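Local coordinates for protein chymotrypsin (Cellulomonas bogoriensis, PDB 2EA3) that is the protease domain of a bacterial chymotrypsin of peptidase family S1 and probably hydrolyses internal peptide bonds of proteins, at residues T107-N112 / R127-A132. Residues are numbered along the deposited sequence; the frame is centred on the assembly and turned at random.
Sequences TITALN and RTTVCA
Arg127 is gripped through its backbone by Thr109 and Ala110 together, which makes this antiparallel pairing a classic beta bulge. Arg127 O accepts from Thr109 N at 2.8 Å. It also accepts, weakly, from Ala110 N at 3.4 Å, while Arg127 N donates to Ala110 O. One residue is thus set against two, and the register slips by one between the Ile108-Thr128 and Ala110-Arg127 pairs. Beyond the bulge, Thr129 N donates to Thr107 O, in the plane of that carbonyl. The return bond is made by a side chain: Thr107 N donates to Thr129 OG1 at 3.0 Å, a chi1 of 57° holding this hydroxyl close over its own backbone, where Thr107 N can reach it. A water links Thr129 OG1 with Thr107 OG1. A second water accepts from Arg127 NE and joins Thr109 OG1, which lies in the plane of the guanidinium, beside NE. The methyls Thr109 CG2 and Thr129 CG2 meet at 3.8 Å, and Ala110 CB rests 3.9 Å from Arg127 CB. Ile108 and Thr128 are buried on the face opposite Ala110 and Arg127; Thr128 OG1 closes an ST turn by accepting from Val130 N and also hydrogen-bonds Thr164 O. This is where strands 102-110 and 125-128 pair in the second six-stranded barrel of the chymotrypsin fold, with strand 161-168 on the far side of strand 125-128 and Val94 of strand 93-98 against Ile108.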
loop_
_atom_site.group_PDB
_atom_site.type_symbol
_atom_site.label_atom_id
_atom_site.label_comp_id
_atom_site.label_asym_id
_atom_site.label_seq_id
_atom_site.Cartn_x
_atom_site.Cartn_y
_atom_site.Cartn_z
ATOM N N THR A 107 -11.098 -5.176 -10.273
ATOM C CA THR A 107 -12.222 -4.290 -9.970
ATOM C C THR A 107 -12.544 -4.380 -8.487
ATOM O O THR A 107 -12.287 -5.421 -7.841
ATOM C CB THR A 107 -13.473 -4.659 -10.782
ATOM O OG1 THR A 107 -13.913 -5.959 -10.389
ATOM C CG2 THR A 107 -13.164 -4.688 -12.293
ATOM N N ILE A 108 -13.099 -3.297 -7.950
ATOM C CA ILE A 108 -13.503 -3.277 -6.558
ATOM C C ILE A 108 -14.841 -4.014 -6.479
ATOM O O ILE A 108 -15.772 -3.660 -7.203
ATOM C CB ILE A 108 -13.693 -1.849 -6.026
ATOM C CG1 ILE A 108 -12.361 -1.068 -5.981
ATOM C CG2 ILE A 108 -14.406 -1.879 -4.651
ATOM C CD1 ILE A 108 -12.549 0.432 -5.676
ATOM N N THR A 109 -14.933 -5.021 -5.615
ATOM C CA THR A 109 -16.188 -5.782 -5.517
ATOM C C THR A 109 -16.971 -5.571 -4.238
ATOM O O THR A 109 -18.141 -5.924 -4.171
ATOM C CB THR A 109 -15.979 -7.296 -5.727
ATOM O OG1 THR A 109 -15.114 -7.805 -4.716
ATOM C CG2 THR A 109 -15.415 -7.581 -7.106
ATOM N N ALA A 110 -16.323 -5.021 -3.220
ATOM C CA ALA A 110 -16.977 -4.682 -1.958
ATOM C C ALA A 110 -16.150 -3.679 -1.197
ATOM O O ALA A 110 -14.936 -3.585 -1.391
ATOM C CB ALA A 110 -17.198 -5.928 -1.085
ATOM N N LEU A 111 -16.826 -2.922 -0.337
ATOM C CA LEU A 111 -16.180 -2.054 0.632
ATOM C C LEU A 111 -16.530 -2.540 2.036
ATOM O O LEU A 111 -17.488 -3.309 2.226
ATOM C CB LEU A 111 -16.618 -0.599 0.425
ATOM C CG LEU A 111 -16.456 -0.001 -0.978
ATOM C CD1 LEU A 111 -17.184 1.357 -1.033
ATOM C CD2 LEU A 111 -14.991 0.123 -1.402
ATOM N N ASN A 112 -15.744 -2.109 3.015
ATOM C CA ASN A 112 -15.932 -2.521 4.417
ATOM C C ASN A 112 -16.052 -4.043 4.609
ATOM O O ASN A 112 -16.926 -4.515 5.340
ATOM C CB ASN A 112 -17.132 -1.791 5.043
ATOM C CG ASN A 112 -16.965 -1.563 6.552
ATOM O OD1 ASN A 112 -15.857 -1.578 7.083
ATOM N ND2 ASN A 112 -18.080 -1.342 7.244
ATOM N N ARG A 127 -12.482 -4.949 -0.938
ATOM C CA ARG A 127 -12.334 -6.258 -1.576
ATOM C C ARG A 127 -12.208 -6.090 -3.089
ATOM O O ARG A 127 -12.968 -5.329 -3.692
ATOM C CB ARG A 127 -13.539 -7.145 -1.237
ATOM C CG ARG A 127 -13.371 -8.593 -1.663
ATOM C CD ARG A 127 -14.614 -9.426 -1.344
ATOM N NE ARG A 127 -14.655 -10.568 -2.257
ATOM C CZ ARG A 127 -14.480 -11.844 -1.913
ATOM N NH1 ARG A 127 -14.283 -12.193 -0.646
ATOM N NH2 ARG A 127 -14.525 -12.786 -2.852
ATOM N N THR A 128 -11.255 -6.799 -3.698
ATOM C CA THR A 128 -11.057 -6.722 -5.165
ATOM C C THR A 128 -10.760 -8.066 -5.810
ATOM O O THR A 128 -10.436 -9.032 -5.117
ATOM C CB THR A 128 -9.866 -5.821 -5.556
ATOM O OG1 THR A 128 -8.631 -6.537 -5.337
ATOM C CG2 THR A 128 -9.882 -4.481 -4.757
ATOM N N THR A 129 -10.785 -8.083 -7.145
ATOM C CA THR A 129 -10.406 -9.269 -7.931
ATOM C C THR A 129 -8.951 -9.151 -8.387
ATOM O O THR A 129 -8.504 -9.896 -9.270
ATOM C CB THR A 129 -11.273 -9.385 -9.199
ATOM O OG1 THR A 129 -11.136 -8.185 -9.957
ATOM C CG2 THR A 129 -12.734 -9.572 -8.845
ATOM N N VAL A 130 -8.215 -8.179 -7.835
ATOM C CA VAL A 130 -6.807 -8.021 -8.201
ATOM C C VAL A 130 -6.042 -9.163 -7.516
ATOM O O VAL A 130 -6.369 -9.516 -6.410
ATOM C CB VAL A 130 -6.248 -6.669 -7.695
ATOM C CG1 VAL A 130 -4.765 -6.518 -8.043
ATOM C CG2 VAL A 130 -7.066 -5.478 -8.234
ATOM N N CYS A 131 -5.023 -9.726 -8.169
ATOM C CA CYS A 131 -4.223 -10.775 -7.536
ATOM C C CYS A 131 -3.086 -10.107 -6.770
ATOM O O CYS A 131 -2.731 -8.975 -7.062
ATOM C CB CYS A 131 -3.638 -11.705 -8.603
ATOM S SG CYS A 131 -2.488 -10.905 -9.788
ATOM N N ALA A 132 -2.513 -10.808 -5.805
ATOM C CA ALA A 132 -1.317 -10.309 -5.138
ATOM C C ALA A 132 -0.584 -11.498 -4.568
ATOM O O ALA A 132 -1.169 -12.573 -4.393
ATOM C CB ALA A 132 -1.677 -9.341 -4.024
HETATM O O HOH W 1 -12.461 -8.040 -12.313
HETATM O O HOH W 2 -14.066 -10.284 -4.925
#